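Local coordinates for protein tautomerase (Bordetella trematum, PDB 6VVR) that belongs to the tautomerase family of the MIF clan and assembles as a trimer, each chain carrying two helices packed side by side on a mixed beta sheet, at residues Q85-S88 with A89-M93; Q43-A47 with A48-V52; I31-P34 with L35-R39. One frame throughout, in Å; residues are numbered along the deposited sequence.

Contact 1: Q85-S88 with A89-M93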
ATOM      1  N   GLN A  85      11.961  16.101  -2.069  1.00 24.73           N
ATOM      2  CA  GLN A  85      13.341  16.551  -2.243  1.00 28.28           C
ATOM      3  C   GLN A  85      14.350  15.498  -1.787  1.00 28.50           C
ATOM      4  O   GLN A  85      15.417  15.362  -2.402  1.00 29.86           O
ATOM      5  CB  GLN A  85      13.554  17.880  -1.504  1.00 28.54           C
ATOM      6  CG  GLN A  85      12.734  19.050  -2.101  1.00 31.03           C
ATOM      7  CD  GLN A  85      12.646  20.265  -1.176  1.00 34.77           C
ATOM      8  OE1 GLN A  85      12.988  20.190  -0.001  1.00 35.50           O
ATOM      9  NE2 GLN A  85      12.154  21.388  -1.710  1.00 36.53           N
ATOM     10  N   ALA A  86      14.033  14.733  -0.737  1.00 24.65           N
ATOM     11  CA  ALA A  86      14.926  13.661  -0.304  1.00 27.66           C
ATOM     12  C   ALA A  86      15.104  12.608  -1.393  1.00 25.79           C
ATOM     13  O   ALA A  86      16.219  12.125  -1.630  1.00 27.95           O
ATOM     14  CB  ALA A  86      14.395  13.026   0.985  1.00 26.15           C
ATOM     15  N   VAL A  87      14.014  12.237  -2.071  1.00 22.81           N
ATOM     16  CA  VAL A  87      14.122  11.274  -3.165  1.00 24.35           C
ATOM     17  C   VAL A  87      14.938  11.863  -4.309  1.00 27.59           C
ATOM     18  O   VAL A  87      15.899  11.251  -4.787  1.00 24.91           O
ATOM     19  CB  VAL A  87      12.728  10.839  -3.653  1.00 22.76           C
ATOM     20  CG1 VAL A  87      12.865   9.937  -4.877  1.00 23.06           C
ATOM     21  CG2 VAL A  87      11.961  10.137  -2.550  1.00 22.51           C
ATOM     22  N   SER A  88      14.552  13.058  -4.778  1.00 25.54           N
ATOM     23  CA  SER A  88      15.251  13.678  -5.901  1.00 29.27           C
ATOM     24  C   SER A  88      16.744  13.794  -5.635  1.00 28.27           C
ATOM     25  O   SER A  88      17.562  13.488  -6.512  1.00 31.68           O
ATOM     26  CB  SER A  88      14.657  15.055  -6.194  1.00 31.04           C
ATOM     27  OG  SER A  88      13.254  14.994  -6.205  1.00 38.29           O
ATOM     28  N   ALA A  89      17.123  14.243  -4.436  1.00 28.88           N
ATOM     29  CA  ALA A  89      18.541  14.417  -4.138  1.00 31.96           C
ATOM     30  C   ALA A  89      19.262  13.077  -4.052  1.00 32.24           C
ATOM     31  O   ALA A  89      20.323  12.892  -4.664  1.00 34.06           O
ATOM     32  CB  ALA A  89      18.715  15.205  -2.845  1.00 30.78           C
ATOM     33  N   SER A  90      18.695  12.122  -3.303  1.00 30.11           N
ATOM     34  CA  SER A  90      19.397  10.862  -3.058  1.00 31.30           C
ATOM     35  C   SER A  90      19.586  10.051  -4.331  1.00 31.55           C
ATOM     36  O   SER A  90      20.591   9.355  -4.490  1.00 33.31           O
ATOM     37  CB  SER A  90      18.644  10.027  -2.021  1.00 29.43           C
ATOM     38  OG  SER A  90      18.419  10.758  -0.841  1.00 33.39           O
ATOM     39  N   LEU A  91      18.630  10.099  -5.237  1.00 29.25           N
ATOM     40  CA  LEU A  91      18.654   9.261  -6.429  1.00 32.20           C
ATOM     41  C   LEU A  91      19.039  10.022  -7.691  1.00 32.33           C
ATOM     42  O   LEU A  91      19.073   9.422  -8.771  1.00 30.11           O
ATOM     43  CB  LEU A  91      17.280   8.595  -6.642  1.00 31.24           C
ATOM     44  CG  LEU A  91      16.754   7.764  -5.467  1.00 29.88           C
ATOM     45  CD1 LEU A  91      15.551   6.922  -5.888  1.00 28.60           C
ATOM     46  CD2 LEU A  91      17.847   6.885  -4.891  1.00 29.58           C
ATOM     47  N   GLY A  92      19.331  11.316  -7.584  1.00 32.72           N
ATOM     48  CA  GLY A  92      19.651  12.094  -8.774  1.00 31.47           C
ATOM     49  C   GLY A  92      18.497  12.157  -9.750  1.00 34.19           C
ATOM     50  O   GLY A  92      18.694  12.022 -10.966  1.00 32.60           O
ATOM     51  N   MET A  93      17.285  12.321  -9.235  1.00 30.15           N
ATOM     52  CA  MET A  93      16.075  12.313 -10.039  1.00 30.71           C
ATOM     53  C   MET A  93      15.501  13.711 -10.148  1.00 28.34           C
ATOM     54  O   MET A  93      15.713  14.560  -9.279  1.00 32.50           O
ATOM     55  CB  MET A  93      15.005  11.422  -9.413  1.00 30.75           C
ATOM     56  CG  MET A  93      15.238   9.965  -9.526  1.00 34.07           C
ATOM     57  SD  MET A  93      13.789   9.246  -8.764  1.00 30.13           S
ATOM     58  CE  MET A  93      12.519   9.705  -9.938  1.00 25.77           C
TER

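Contact 2: Q43-A47 with A48-V52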
ATOM      1  N   GLN A  43      11.211  -1.005  -2.259  1.00 23.03           N
ATOM      2  CA  GLN A  43      11.055  -1.979  -3.332  1.00 27.84           C
ATOM      3  C   GLN A  43      11.478  -1.374  -4.660  1.00 25.28           C
ATOM      4  O   GLN A  43      11.212  -0.194  -4.919  1.00 22.67           O
ATOM      5  CB  GLN A  43       9.615  -2.463  -3.456  1.00 28.55           C
ATOM      6  CG  GLN A  43       9.435  -3.874  -2.957  1.00 39.17           C
ATOM      7  CD  GLN A  43       8.026  -4.131  -2.501  1.00 41.10           C
ATOM      8  OE1 GLN A  43       7.123  -3.323  -2.746  1.00 43.90           O
ATOM      9  NE2 GLN A  43       7.827  -5.246  -1.814  1.00 41.27           N
ATOM     10  N   GLU A  44      12.097  -2.201  -5.512  1.00 24.08           N
ATOM     11  CA  GLU A  44      12.580  -1.794  -6.827  1.00 24.74           C
ATOM     12  C   GLU A  44      11.715  -2.393  -7.933  1.00 25.25           C
ATOM     13  O   GLU A  44      11.261  -3.532  -7.833  1.00 23.48           O
ATOM     14  CB  GLU A  44      14.018  -2.253  -7.087  1.00 30.30           C
ATOM     15  CG  GLU A  44      15.082  -1.853  -6.128  1.00 33.54           C
ATOM     16  CD  GLU A  44      16.441  -2.232  -6.697  1.00 34.86           C
ATOM     17  OE1 GLU A  44      16.573  -3.351  -7.245  1.00 42.35           O
ATOM     18  OE2 GLU A  44      17.357  -1.399  -6.660  1.00 37.14           O
ATOM     19  N   TYR A  45      11.552  -1.643  -9.023  1.00 24.26           N
ATOM     20  CA  TYR A  45      10.726  -2.070 -10.149  1.00 23.52           C
ATOM     21  C   TYR A  45      11.514  -2.030 -11.449  1.00 25.09           C
ATOM     22  O   TYR A  45      12.202  -1.045 -11.734  1.00 24.80           O
ATOM     23  CB  TYR A  45       9.485  -1.187 -10.307  1.00 23.94           C
ATOM     24  CG  TYR A  45       8.573  -1.282  -9.116  1.00 24.03           C
ATOM     25  CD1 TYR A  45       8.915  -0.676  -7.911  1.00 20.37           C
ATOM     26  CD2 TYR A  45       7.396  -2.015  -9.175  1.00 21.82           C
ATOM     27  CE1 TYR A  45       8.104  -0.787  -6.812  1.00 21.18           C
ATOM     28  CE2 TYR A  45       6.569  -2.125  -8.071  1.00 23.02           C
ATOM     29  CZ  TYR A  45       6.933  -1.507  -6.895  1.00 24.62           C
ATOM     30  OH  TYR A  45       6.125  -1.604  -5.785  1.00 24.58           O
ATOM     31  N   ALA A  46      11.376  -3.083 -12.248  1.00 27.44           N
ATOM     32  CA  ALA A  46      11.891  -3.057 -13.608  1.00 25.03           C
ATOM     33  C   ALA A  46      11.075  -2.078 -14.442  1.00 24.36           C
ATOM     34  O   ALA A  46       9.890  -1.859 -14.189  1.00 22.56           O
ATOM     35  CB  ALA A  46      11.833  -4.451 -14.225  1.00 26.54           C
ATOM     36  N   ALA A  47      11.722  -1.490 -15.454  1.00 24.64           N
ATOM     37  CA  ALA A  47      11.043  -0.502 -16.286  1.00 24.56           C
ATOM     38  C   ALA A  47       9.792  -1.088 -16.937  1.00 25.68           C
ATOM     39  O   ALA A  47       8.772  -0.401 -17.080  1.00 25.10           O
ATOM     40  CB  ALA A  47      12.010   0.035 -17.343  1.00 31.53           C
ATOM     41  N   ALA A  48       9.842  -2.367 -17.320  1.00 25.17           N
ATOM     42  CA  ALA A  48       8.698  -2.991 -17.970  1.00 26.95           C
ATOM     43  C   ALA A  48       7.489  -3.088 -17.051  1.00 28.16           C
ATOM     44  O   ALA A  48       6.378  -3.312 -17.540  1.00 25.88           O
ATOM     45  CB  ALA A  48       9.056  -4.390 -18.466  1.00 30.33           C
ATOM     46  N   ASP A  49       7.676  -2.927 -15.740  1.00 23.01           N
ATOM     47  CA  ASP A  49       6.598  -3.097 -14.776  1.00 22.65           C
ATOM     48  C   ASP A  49       6.009  -1.775 -14.289  1.00 22.24           C
ATOM     49  O   ASP A  49       5.257  -1.771 -13.307  1.00 22.66           O
ATOM     50  CB  ASP A  49       7.088  -3.928 -13.586  1.00 25.34           C
ATOM     51  CG  ASP A  49       7.353  -5.386 -13.964  1.00 29.10           C
ATOM     52  OD1 ASP A  49       6.654  -5.907 -14.859  1.00 29.04           O
ATOM     53  OD2 ASP A  49       8.244  -6.016 -13.352  1.00 29.74           O
ATOM     54  N   VAL A  50       6.320  -0.660 -14.951  1.00 21.13           N
ATOM     55  CA  VAL A  50       5.755   0.633 -14.595  1.00 23.29           C
ATOM     56  C   VAL A  50       5.198   1.309 -15.840  1.00 24.71           C
ATOM     57  O   VAL A  50       5.683   1.104 -16.959  1.00 25.59           O
ATOM     58  CB  VAL A  50       6.783   1.565 -13.903  1.00 24.07           C
ATOM     59  CG1 VAL A  50       7.543   0.832 -12.812  1.00 24.14           C
ATOM     60  CG2 VAL A  50       7.728   2.154 -14.909  1.00 26.62           C
ATOM     61  N   ILE A  51       4.164   2.122 -15.632  1.00 24.10           N
ATOM     62  CA  ILE A  51       3.639   3.001 -16.671  1.00 22.79           C
ATOM     63  C   ILE A  51       3.327   4.346 -16.029  1.00 22.81           C
ATOM     64  O   ILE A  51       2.749   4.402 -14.939  1.00 21.18           O
ATOM     65  CB  ILE A  51       2.402   2.397 -17.377  1.00 22.57           C
ATOM     66  CG1 ILE A  51       1.956   3.275 -18.560  1.00 24.93           C
ATOM     67  CG2 ILE A  51       1.263   2.166 -16.411  1.00 22.32           C
ATOM     68  CD1 ILE A  51       0.907   2.621 -19.479  1.00 24.86           C
ATOM     69  N   VAL A  52       3.751   5.430 -16.680  1.00 22.09           N
ATOM     70  CA  VAL A  52       3.518   6.792 -16.205  1.00 22.55           C
ATOM     71  C   VAL A  52       2.957   7.590 -17.368  1.00 22.01           C
ATOM     72  O   VAL A  52       3.622   7.723 -18.403  1.00 24.37           O
ATOM     73  CB  VAL A  52       4.801   7.462 -15.684  1.00 24.86           C
ATOM     74  CG1 VAL A  52       4.533   8.938 -15.353  1.00 24.52           C
ATOM     75  CG2 VAL A  52       5.354   6.719 -14.462  1.00 25.13           C
TER
HETATM   76  O   HOH W   1       9.595  -5.206 -11.285  1.00 28.75           O

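Contact 3: I31-P34 with L35-R39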
ATOM      1  N   ILE A  31       8.259  17.196  10.273  1.00 24.71           N
ATOM      2  CA  ILE A  31       7.100  17.178  11.157  1.00 26.81           C
ATOM      3  C   ILE A  31       7.452  16.897  12.613  1.00 27.77           C
ATOM      4  O   ILE A  31       6.551  16.840  13.454  1.00 26.20           O
ATOM      5  CB  ILE A  31       6.031  16.181  10.666  1.00 28.19           C
ATOM      6  CG1 ILE A  31       6.480  14.739  10.905  1.00 26.70           C
ATOM      7  CG2 ILE A  31       5.721  16.421   9.186  1.00 27.74           C
ATOM      8  CD1 ILE A  31       5.388  13.710  10.651  1.00 24.78           C
ATOM      9  N   GLY A  32       8.726  16.728  12.940  1.00 26.43           N
ATOM     10  CA  GLY A  32       9.106  16.526  14.326  1.00 30.44           C
ATOM     11  C   GLY A  32       8.657  15.209  14.921  1.00 32.57           C
ATOM     12  O   GLY A  32       8.465  15.124  16.140  1.00 29.29           O
ATOM     13  N   ALA A  33       8.459  14.180  14.095  1.00 30.48           N
ATOM     14  CA  ALA A  33       8.089  12.879  14.619  1.00 28.21           C
ATOM     15  C   ALA A  33       9.254  12.291  15.411  1.00 26.41           C
ATOM     16  O   ALA A  33      10.414  12.482  15.044  1.00 28.04           O
ATOM     17  CB  ALA A  33       7.703  11.932  13.483  1.00 28.39           C
ATOM     18  N   PRO A  34       8.975  11.579  16.504  1.00 29.22           N
ATOM     19  CA  PRO A  34      10.055  10.880  17.209  1.00 30.44           C
ATOM     20  C   PRO A  34      10.714   9.874  16.282  1.00 30.51           C
ATOM     21  O   PRO A  34      10.038   9.148  15.550  1.00 27.94           O
ATOM     22  CB  PRO A  34       9.339  10.183  18.373  1.00 31.37           C
ATOM     23  CG  PRO A  34       7.983  10.815  18.458  1.00 34.99           C
ATOM     24  CD  PRO A  34       7.655  11.261  17.065  1.00 33.29           C
ATOM     25  N   LEU A  35      12.049   9.850  16.311  1.00 29.54           N
ATOM     26  CA  LEU A  35      12.799   8.938  15.457  1.00 30.24           C
ATOM     27  C   LEU A  35      12.300   7.502  15.585  1.00 29.13           C
ATOM     28  O   LEU A  35      12.231   6.768  14.591  1.00 25.15           O
ATOM     29  CB  LEU A  35      14.282   9.021  15.799  1.00 28.69           C
ATOM     30  CG  LEU A  35      15.168   8.073  15.016  1.00 30.21           C
ATOM     31  CD1 LEU A  35      15.141   8.484  13.554  1.00 26.80           C
ATOM     32  CD2 LEU A  35      16.578   8.096  15.576  1.00 29.06           C
ATOM     33  N   ALA A  36      11.915   7.094  16.798  1.00 29.21           N
ATOM     34  CA  ALA A  36      11.472   5.723  17.022  1.00 29.95           C
ATOM     35  C   ALA A  36      10.173   5.385  16.291  1.00 27.52           C
ATOM     36  O   ALA A  36       9.860   4.198  16.134  1.00 27.08           O
ATOM     37  CB  ALA A  36      11.306   5.471  18.523  1.00 30.83           C
ATOM     38  N   SER A  37       9.407   6.382  15.845  1.00 26.47           N
ATOM     39  CA  SER A  37       8.164   6.106  15.144  1.00 26.59           C
ATOM     40  C   SER A  37       8.339   6.031  13.634  1.00 24.67           C
ATOM     41  O   SER A  37       7.346   5.819  12.926  1.00 24.34           O
ATOM     42  CB  SER A  37       7.113   7.176  15.453  1.00 30.21           C
ATOM     43  OG  SER A  37       7.479   8.425  14.892  1.00 26.94           O
ATOM     44  N   VAL A  38       9.558   6.209  13.123  1.00 23.50           N
ATOM     45  CA  VAL A  38       9.802   6.363  11.688  1.00 23.60           C
ATOM     46  C   VAL A  38      10.365   5.060  11.136  1.00 25.18           C
ATOM     47  O   VAL A  38      11.432   4.601  11.566  1.00 24.61           O
ATOM     48  CB  VAL A  38      10.764   7.529  11.396  1.00 24.59           C
ATOM     49  CG1 VAL A  38      11.040   7.634   9.902  1.00 22.92           C
ATOM     50  CG2 VAL A  38      10.222   8.853  11.944  1.00 24.74           C
ATOM     51  N   ARG A  39       9.660   4.464  10.167  1.00 20.71           N
ATOM     52  CA  ARG A  39      10.113   3.264   9.475  1.00 21.98           C
ATOM     53  C   ARG A  39       9.940   3.463   7.979  1.00 21.93           C
ATOM     54  O   ARG A  39       9.017   4.151   7.540  1.00 21.20           O
ATOM     55  CB  ARG A  39       9.329   2.021   9.906  1.00 22.37           C
ATOM     56  CG  ARG A  39       9.156   1.908  11.396  1.00 26.92           C
ATOM     57  CD  ARG A  39       8.552   0.578  11.819  1.00 22.34           C
ATOM     58  NE  ARG A  39       8.841   0.380  13.232  1.00 25.62           N
ATOM     59  CZ  ARG A  39       9.010  -0.803  13.809  1.00 28.68           C
ATOM     60  NH1 ARG A  39       8.894  -1.912  13.097  1.00 24.84           N
ATOM     61  NH2 ARG A  39       9.313  -0.863  15.104  1.00 25.75           N
TER

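Contact 1: Q85-S88 with A89-M93
Ser-90 turns its hydroxyl back onto the chain, OG giving its proton to Ala-86 O at 2.7 Å. The chi1 of -54° sets OG beside its own backbone N, from where it reaches the carbonyl one turn earlier. The regular helical bond from Ser-90 N meets the same oxygen from the opposite face of the carbonyl plane, so Ala-86 O is gripped twice. The small size of serine suits close packing on Leu-19 and Ala-22 of helix 13-31, and its hydroxyl is satisfied within its own helix.

Leu-91 can be followed outward: CB lies 3.5 Å from Val-87 O, CG is hardly farther off at 3.7 Å, and the tip CD1 packs against Val-87 CG1 at 4.2 Å. Both residues are buried, a setting that suits aliphatic side chains. Val-87 CG1 also borders Met-93 SD at 4.1 Å, the two side chains running alongside one another, and Val-98 of strand 98-105 touches both residues.

Ser-88 OG is bonded to Asn-84 O, while its carbonyl serves the helix end. Met-93 N approaches Ser-88 O in the carbonyl plane, on a lone pair, at 3.0 Å. The chain gets there through Gly-92, whose positive phi of 62° favours a residue without a side chain. With a weak second bond from Gly-92 N to Ala-89 O, this is a Schellman motif, closing the helix of the beta-alpha-beta unit 61-68, 73-91, 98-105.

Contact 2: Q43-A47 with A48-V52
Tyr-45 and Val-50 form the tight side of this turn, with Val-50 CG1 packed 3.8 Å from Tyr-45 CB. The valine methyl stands oblique to the ring. With chi1 at -47°, CG1 is anti to the carbonyl carbon, which puts the other methyl between the backbone N and that carbon; there Val-50 CG2 rests 3.5 Å from Ala-47 O. A beta-branched residue suits this corner, because its two methyls cover two neighbouring parts of the turn at once, and both Val-50 and Tyr-45 are buried.

The backbone is drawn in by two bonds, each spanning three residues. Asp-49 N reaches Ala-46 O at 2.9 Å, and Val-50 N reaches Ala-47 O at a longer 3.3 Å. Both donors stand well above the plane of the carbonyl they meet, consistent with the tight 3-10 winding at Ala-47 and Ala-48.

The outer side is looser. Ala-47 and Ala-48 are exposed, and their small methyls add little beyond contact with the adjacent backbone. Besides the direct backbone bond, a water joins the side chain of Asp-49 to the backbone of Ala-46, accepting from Ala-46 N and donating to Asp-49 OD2 at 2.6 Å. A carboxylate fits this spot because OD2 can accept from a water that is itself the acceptor for a backbone N-H.

Strand 39-45 pairs in parallel with strand 2-8, where Tyr-45 OH bonds His-6 ND1. Glu-44 OE2 forms a salt bridge with Lys-16 on helix 13-31. Beyond the turn, strand 50-52 lies antiparallel to strand 55-56 and also joins an antiparallel ladder with a strand of the second subunit, carrying the sheet across the interface.

Contact 3: I31-P34 with L35-R39
Pro-34 and Ser-37 hold this turn together by hydrogen bonds that converge on one oxygen. Ser-37 OG donates to Pro-34 O at 2.7 Å, lying in the carbonyl plane on a lone pair. Ser-37 N comes to Pro-34 O from above that plane, at 2.9 Å. The hydroxyl can reach because chi1 of 68° places OG between the backbone N and carbonyl carbon of its own residue, folded in over the turn. A further backbone bond, from Val-38 N to Leu-35 O, carries the 3-10 winding forward.

Van der Waals contacts fill the inner side. Ser-37 OG also lies 3.6 Å from Pro-34 CD, so the hydroxyl sits close to the proline ring as well as to its carbonyl. Val-38 CG2 is 3.6 Å from Pro-34 O, and the same methyl approaches Ala-33 CB at 4.3 Å. A small alanine fits this buried place, where it and Ser-37 both touch Pro-1. The restricted phi of proline suits the extended residue that leads into the turn.

Beyond the turn, Leu-35 and Val-38 pack on helix 13-31, at Val-28 and Val-27 respectively and alongside Ser-24; Leu-35 also meets Gly-54 of the third subunit.

This 3-10 turn belongs to the beta-alpha-beta crossover of strand 2-8, helix 13-31 and the parallel strand 39-45, joining the helix to its second strand. Chemically, the polar bonds lie within the turn itself: the hydroxyl proton of Ser-37 is spent on a local carbonyl, and its two bonds close the turn just before strand 39-45 and probably restrict how the chain leaves it.

How the contacts relate
Along the chain contact 3 comes first, then contact 2, then contact 1. Contacts 3 and 2 share strand 39-45: one leads into it after helix 13-31, the other turns away from its far end, so their centres lie about 29 Å apart on opposite sides of the chain's centre. Contact 1 closes helix 73-91, which packs beside helix 13-31; its centre is about 17 Å from that of contact 2 and 20 Å from that of contact 3, and it touches neither. Contacts 1 and 3 connect a helix to a strand; contact 2 joins strands 39-45 and 50-52. Contacts 2 and 3 also meet other subunits, whereas no other chain of the trimer touches contact 1.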